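Local coordinates for protein transcriptional repressor, TetR family (Thermus thermophilus, PDB 3ANG) that probably represses transcription by binding DNA as a TetR-family regulator, and binds dodecyl-CoA as a dimer, at residues G96-K101 with L167-Y172. Sequence-based numbering, arbitrary orientation.
Sequences GTAREK and LRWAAY. With DCC (dodecyl-coa), chain E.
Trp169 bridges helices 82-99 and 151-172 with its six-membered ring, whose far corner CH2 lies 3.5 Å from the backbone CA of Ala98 and also meets that residue's methyl. With CG anti to the backbone N (chi1 175°), the indole reaches out from its helix, and its NE1 is hydrogen-bonded to the carbonyl of Arg176. Lys101, at the start of the next helix, runs extended past the ring at a slant, CG 3.8 Å from Trp169 CZ3 and 4.0 Å from Ala170 CB. Thr97 OG1 is hydrogen-bonded to Leu93 O and to Tyr162 OH, and its side chain is about 5 Å from another dodecyl-CoA. Across helix 151-172, Arg168 NE is 2.8 Å from OP1 of dodecyl-CoA, and Arg168 NH2 forms a salt bridge with Asp160 OD1 of the second subunit. A leucine here would probably remove this salt bridge and leave OP1 without the NE of this residue. Both helices belong to the C-terminal domain, which in TetR-family repressors typically binds ligand and forms the dimer. Mainly apolar packing, with no hydrogen bond across it, joins the helices, while Arg168 ties one of them to ligand and second subunit.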
ATOM      1  N   GLY A  96       2.061 -17.035   7.575  1.00 27.03           N
ATOM      2  CA  GLY A  96       2.273 -16.351   8.838  1.00 22.48           C
ATOM      3  C   GLY A  96       1.300 -15.191   9.035  1.00 22.56           C
ATOM      4  O   GLY A  96       0.843 -14.946  10.144  1.00 26.27           O
ATOM      5  N   THR A  97       0.974 -14.474   7.972  1.00 22.08           N
ATOM      6  CA  THR A  97       0.045 -13.345   8.090  1.00 22.44           C
ATOM      7  C   THR A  97      -1.362 -13.817   8.425  1.00 22.81           C
ATOM      8  O   THR A  97      -2.070 -13.164   9.184  1.00 25.51           O
ATOM      9  CB  THR A  97      -0.046 -12.515   6.784  1.00 18.30           C
ATOM     10  OG1 THR A  97       1.243 -11.975   6.457  1.00 18.88           O
ATOM     11  CG2 THR A  97      -1.030 -11.357   6.962  1.00 21.12           C
ATOM     12  N   ALA A  98      -1.766 -14.945   7.851  1.00 22.98           N
ATOM     13  CA  ALA A  98      -3.099 -15.491   8.087  1.00 27.09           C
ATOM     14  C   ALA A  98      -3.211 -15.951   9.525  1.00 29.72           C
ATOM     15  O   ALA A  98      -4.215 -15.721  10.198  1.00 31.44           O
ATOM     16  CB  ALA A  98      -3.358 -16.658   7.148  1.00 26.61           C
ATOM     17  N   ARG A  99      -2.149 -16.598   9.987  1.00 31.18           N
ATOM     18  CA  ARG A  99      -2.071 -17.117  11.342  1.00 32.17           C
ATOM     19  C   ARG A  99      -2.064 -16.009  12.421  1.00 31.96           C
ATOM     20  O   ARG A  99      -2.728 -16.137  13.455  1.00 29.82           O
ATOM     21  CB  ARG A  99      -0.813 -18.000  11.435  1.00 33.28           C
ATOM     22  CG  ARG A  99      -0.489 -18.575  12.800  1.00 39.98           C
ATOM     23  CD  ARG A  99       0.090 -19.985  12.650  1.00 44.65           C
ATOM     24  NE  ARG A  99       1.050 -20.077  11.550  1.00 44.42           N
ATOM     25  CZ  ARG A  99       2.156 -19.343  11.471  1.00 46.27           C
ATOM     26  NH1 ARG A  99       2.984 -19.482  10.438  1.00 41.43           N
ATOM     27  NH2 ARG A  99       2.433 -18.468  12.434  1.00 43.83           N
ATOM     28  N   GLU A 100      -1.335 -14.919  12.179  1.00 29.37           N
ATOM     29  CA  GLU A 100      -1.248 -13.838  13.164  1.00 28.15           C
ATOM     30  C   GLU A 100      -2.056 -12.584  12.800  1.00 25.37           C
ATOM     31  O   GLU A 100      -1.733 -11.483  13.221  1.00 25.76           O
ATOM     32  CB  GLU A 100       0.218 -13.468  13.366  1.00 29.71           C
ATOM     33  CG  GLU A 100       1.073 -14.617  13.853  1.00 35.86           C
ATOM     34  CD  GLU A 100       0.676 -15.093  15.231  1.00 37.65           C
ATOM     35  OE1 GLU A 100       1.273 -16.069  15.717  1.00 46.88           O
ATOM     36  OE2 GLU A 100      -0.231 -14.497  15.835  1.00 40.98           O
ATOM     37  N   LYS A 101      -3.110 -12.776  12.027  1.00 26.03           N
ATOM     38  CA  LYS A 101      -3.970 -11.697  11.569  1.00 30.69           C
ATOM     39  C   LYS A 101      -4.376 -10.629  12.614  1.00 31.16           C
ATOM     40  O   LYS A 101      -4.266  -9.432  12.361  1.00 29.53           O
ATOM     41  CB  LYS A 101      -5.230 -12.313  10.947  1.00 32.42           C
ATOM     42  CG  LYS A 101      -6.201 -11.299  10.382  1.00 43.82           C
ATOM     43  CD  LYS A 101      -7.611 -11.879  10.287  1.00 49.37           C
ATOM     44  CE  LYS A 101      -8.620 -10.802   9.896  1.00 49.62           C
ATOM     45  NZ  LYS A 101     -10.029 -11.286  10.062  1.00 55.88           N
ATOM     46  N   LEU A 167      -2.848  -5.977   4.268  1.00 25.71           N
ATOM     47  CA  LEU A 167      -3.724  -5.088   5.039  1.00 26.41           C
ATOM     48  C   LEU A 167      -5.173  -5.236   4.593  1.00 24.46           C
ATOM     49  O   LEU A 167      -6.074  -5.360   5.409  1.00 26.12           O
ATOM     50  CB  LEU A 167      -3.294  -3.623   4.854  1.00 27.32           C
ATOM     51  CG  LEU A 167      -3.919  -2.536   5.739  1.00 28.30           C
ATOM     52  CD1 LEU A 167      -3.343  -1.206   5.336  1.00 32.82           C
ATOM     53  CD2 LEU A 167      -5.410  -2.499   5.604  1.00 33.55           C
ATOM     54  N   ARG A 168      -5.380  -5.205   3.284  1.00 25.58           N
ATOM     55  CA  ARG A 168      -6.708  -5.307   2.690  1.00 25.54           C
ATOM     56  C   ARG A 168      -7.332  -6.672   2.989  1.00 26.87           C
ATOM     57  O   ARG A 168      -8.520  -6.773   3.295  1.00 23.45           O
ATOM     58  CB  ARG A 168      -6.580  -5.067   1.187  1.00 27.74           C
ATOM     59  CG  ARG A 168      -7.828  -5.283   0.369  1.00 39.06           C
ATOM     60  CD  ARG A 168      -7.592  -4.898  -1.112  1.00 43.47           C
ATOM     61  NE  ARG A 168      -7.252  -3.484  -1.282  1.00 44.41           N
ATOM     62  CZ  ARG A 168      -6.836  -2.947  -2.426  1.00 47.71           C
ATOM     63  NH1 ARG A 168      -6.701  -3.692  -3.513  1.00 43.76           N
ATOM     64  NH2 ARG A 168      -6.538  -1.658  -2.483  1.00 50.32           N
ATOM     65  N   TRP A 169      -6.525  -7.720   2.889  1.00 25.34           N
ATOM     66  CA  TRP A 169      -6.993  -9.063   3.180  1.00 27.26           C
ATOM     67  C   TRP A 169      -7.457  -9.104   4.648  1.00 25.54           C
ATOM     68  O   TRP A 169      -8.586  -9.481   4.946  1.00 23.96           O
ATOM     69  CB  TRP A 169      -5.850 -10.074   2.959  1.00 21.86           C
ATOM     70  CG  TRP A 169      -6.199 -11.489   3.354  1.00 24.37           C
ATOM     71  CD1 TRP A 169      -6.868 -12.411   2.598  1.00 24.76           C
ATOM     72  CD2 TRP A 169      -5.975 -12.112   4.630  1.00 23.82           C
ATOM     73  NE1 TRP A 169      -7.080 -13.563   3.322  1.00 23.75           N
ATOM     74  CE2 TRP A 169      -6.545 -13.410   4.570  1.00 23.57           C
ATOM     75  CE3 TRP A 169      -5.359 -11.699   5.819  1.00 26.22           C
ATOM     76  CZ2 TRP A 169      -6.519 -14.299   5.656  1.00 22.76           C
ATOM     77  CZ3 TRP A 169      -5.335 -12.590   6.910  1.00 27.67           C
ATOM     78  CH2 TRP A 169      -5.913 -13.874   6.813  1.00 24.13           C
ATOM     79  N   ALA A 170      -6.580  -8.682   5.553  1.00 24.86           N
ATOM     80  CA  ALA A 170      -6.868  -8.706   6.994  1.00 23.93           C
ATOM     81  C   ALA A 170      -8.016  -7.809   7.440  1.00 25.71           C
ATOM     82  O   ALA A 170      -8.853  -8.217   8.249  1.00 25.63           O
ATOM     83  CB  ALA A 170      -5.586  -8.342   7.793  1.00 18.01           C
ATOM     84  N   ALA A 171      -8.059  -6.588   6.911  1.00 26.22           N
ATOM     85  CA  ALA A 171      -9.103  -5.644   7.297  1.00 26.65           C
ATOM     86  C   ALA A 171     -10.424  -5.795   6.562  1.00 26.58           C
ATOM     87  O   ALA A 171     -11.476  -5.539   7.144  1.00 26.93           O
ATOM     88  CB  ALA A 171      -8.595  -4.204   7.126  1.00 19.75           C
ATOM     89  N   TYR A 172     -10.384  -6.218   5.300  1.00 26.41           N
ATOM     90  CA  TYR A 172     -11.618  -6.291   4.514  1.00 28.61           C
ATOM     91  C   TYR A 172     -12.060  -7.616   3.892  1.00 31.48           C
ATOM     92  O   TYR A 172     -13.258  -7.845   3.736  1.00 29.84           O
ATOM     93  CB  TYR A 172     -11.551  -5.263   3.377  1.00 29.44           C
ATOM     94  CG  TYR A 172     -11.080  -3.903   3.802  1.00 32.12           C
ATOM     95  CD1 TYR A 172     -11.784  -3.168   4.760  1.00 31.93           C
ATOM     96  CD2 TYR A 172      -9.926  -3.348   3.257  1.00 32.19           C
ATOM     97  CE1 TYR A 172     -11.344  -1.909   5.167  1.00 35.42           C
ATOM     98  CE2 TYR A 172      -9.475  -2.091   3.654  1.00 35.69           C
ATOM     99  CZ  TYR A 172     -10.188  -1.378   4.613  1.00 36.77           C
ATOM    100  OH  TYR A 172      -9.726  -0.153   5.040  1.00 39.49           O
TER
HETATM  101  C2  DCC E1003     -10.611 -15.058  -6.822  1.00125.09           C
HETATM  102  C4  DCC E1003     -11.875 -13.132  -6.633  1.00124.43           C
HETATM  103  C5  DCC E1003     -12.434 -13.613  -5.458  1.00124.36           C
HETATM  104  C6  DCC E1003     -12.028 -14.859  -4.997  1.00124.76           C
HETATM  105  C8  DCC E1003     -13.276 -11.680  -5.880  1.00123.82           C
HETATM  106  C10 DCC E1003      -7.017  10.300  -8.734  1.00 46.15           C
HETATM  107  C11 DCC E1003      -7.276  11.574  -7.929  1.00 42.49           C
HETATM  108  C12 DCC E1003      -6.520  12.758  -8.534  1.00 38.52           C
HETATM  109  N9  DCC E1003     -12.415 -11.939  -6.860  1.00124.03           N
HETATM  110  N7  DCC E1003     -13.292 -12.697  -5.021  1.00123.71           N
HETATM  111  N3  DCC E1003     -10.971 -13.875  -7.287  1.00124.95           N
HETATM  112  N1  DCC E1003     -11.119 -15.548  -5.705  1.00125.37           N
HETATM  113  N6  DCC E1003     -12.522 -15.355  -3.868  1.00124.34           N
HETATM  114  C1' DCC E1003     -12.089 -11.057  -8.004  1.00123.28           C
HETATM  115  C2' DCC E1003     -13.134 -11.157  -9.113  1.00122.66           C
HETATM  116  O2' DCC E1003     -12.975 -12.394  -9.812  1.00122.35           O
HETATM  117  C3' DCC E1003     -12.569 -10.013  -9.952  1.00122.50           C
HETATM  118  O3' DCC E1003     -11.267 -10.380 -10.417  1.00121.34           O
HETATM  119  C4' DCC E1003     -12.438  -8.942  -8.865  1.00122.58           C
HETATM  120  O4' DCC E1003     -12.104  -9.660  -7.661  1.00123.01           O
HETATM  121  C5' DCC E1003     -13.805  -8.281  -8.666  1.00122.11           C
HETATM  122  O5' DCC E1003     -13.724  -7.160  -7.781  1.00121.31           O
HETATM  123  P1  DCC E1003     -15.043  -6.300  -7.434  1.00120.61           P
HETATM  124  O11 DCC E1003     -14.907  -4.941  -8.004  1.00119.94           O
HETATM  125  O12 DCC E1003     -16.248  -7.090  -7.772  1.00120.13           O
HETATM  126  O6  DCC E1003     -14.982  -6.175  -5.830  1.00117.51           O
HETATM  127  P2  DCC E1003     -14.330  -7.353  -4.947  1.00114.73           P
HETATM  128  O21 DCC E1003     -15.313  -8.448  -4.791  1.00115.37           O
HETATM  129  O22 DCC E1003     -12.985  -7.684  -5.471  1.00114.79           O
HETATM  130  O7  DCC E1003     -14.132  -6.630  -3.523  1.00111.93           O
HETATM  131  CPA DCC E1003     -14.965  -6.999  -2.421  1.00106.31           C
HETATM  132  CPB DCC E1003     -15.537  -5.767  -1.717  1.00102.57           C
HETATM  133  CP8 DCC E1003     -14.393  -4.884  -1.210  1.00 98.26           C
HETATM  134  CP7 DCC E1003     -16.402  -6.226  -0.541  1.00103.56           C
HETATM  135  CP9 DCC E1003     -16.395  -4.976  -2.707  1.00103.03           C
HETATM  136  OP3 DCC E1003     -13.659  -4.367  -2.324  1.00 96.04           O
HETATM  137  CP6 DCC E1003     -14.950  -3.722  -0.384  1.00 92.99           C
HETATM  138  OP2 DCC E1003     -16.162  -3.551  -0.259  1.00 94.56           O
HETATM  139  NP2 DCC E1003     -14.040  -2.916   0.156  1.00 86.35           N
HETATM  140  CP5 DCC E1003     -12.595  -3.105  -0.025  1.00 76.12           C
HETATM  141  CP4 DCC E1003     -11.889  -1.859   0.511  1.00 68.90           C
HETATM  142  CP3 DCC E1003     -10.422  -1.816   0.081  1.00 66.24           C
HETATM  143  OP1 DCC E1003      -9.867  -2.804  -0.397  1.00 65.05           O
HETATM  144  NP1 DCC E1003      -9.835  -0.637   0.263  1.00 63.75           N
HETATM  145  CP2 DCC E1003      -8.430  -0.388  -0.091  1.00 59.19           C
HETATM  146  CP1 DCC E1003      -8.400   0.560  -1.291  1.00 53.95           C
HETATM  147  S   DCC E1003      -6.713   1.090  -1.759  1.00 48.90           S
HETATM  148  P3  DCC E1003     -11.055 -10.910 -11.923  1.00119.87           P
HETATM  149  O31 DCC E1003     -11.777 -12.174 -12.186  1.00120.22           O
HETATM  150  O32 DCC E1003     -11.518  -9.719 -12.902  1.00119.51           O
HETATM  151  O33 DCC E1003      -9.463 -11.070 -12.103  1.00119.55           O
HETATM  152  CA1 DCC E1003      -7.024   1.507  -3.431  1.00 49.78           C
HETATM  153  CA2 DCC E1003      -6.421   2.771  -4.045  1.00 46.54           C
HETATM  154  OA1 DCC E1003      -7.750   0.779  -4.107  1.00 50.58           O
HETATM  155  CA3 DCC E1003      -6.574   2.728  -5.566  1.00 39.30           C
HETATM  156  CA4 DCC E1003      -6.182   4.057  -6.215  1.00 39.97           C
HETATM  157  CA5 DCC E1003      -7.123   5.182  -5.782  1.00 35.29           C
HETATM  158  CA6 DCC E1003      -6.776   6.484  -6.506  1.00 38.80           C
HETATM  159  CA7 DCC E1003      -7.610   7.648  -5.969  1.00 41.42           C
HETATM  160  CA8 DCC E1003      -7.189   8.969  -6.616  1.00 44.35           C
HETATM  161  CA9 DCC E1003      -7.649   9.074  -8.072  1.00 42.45           C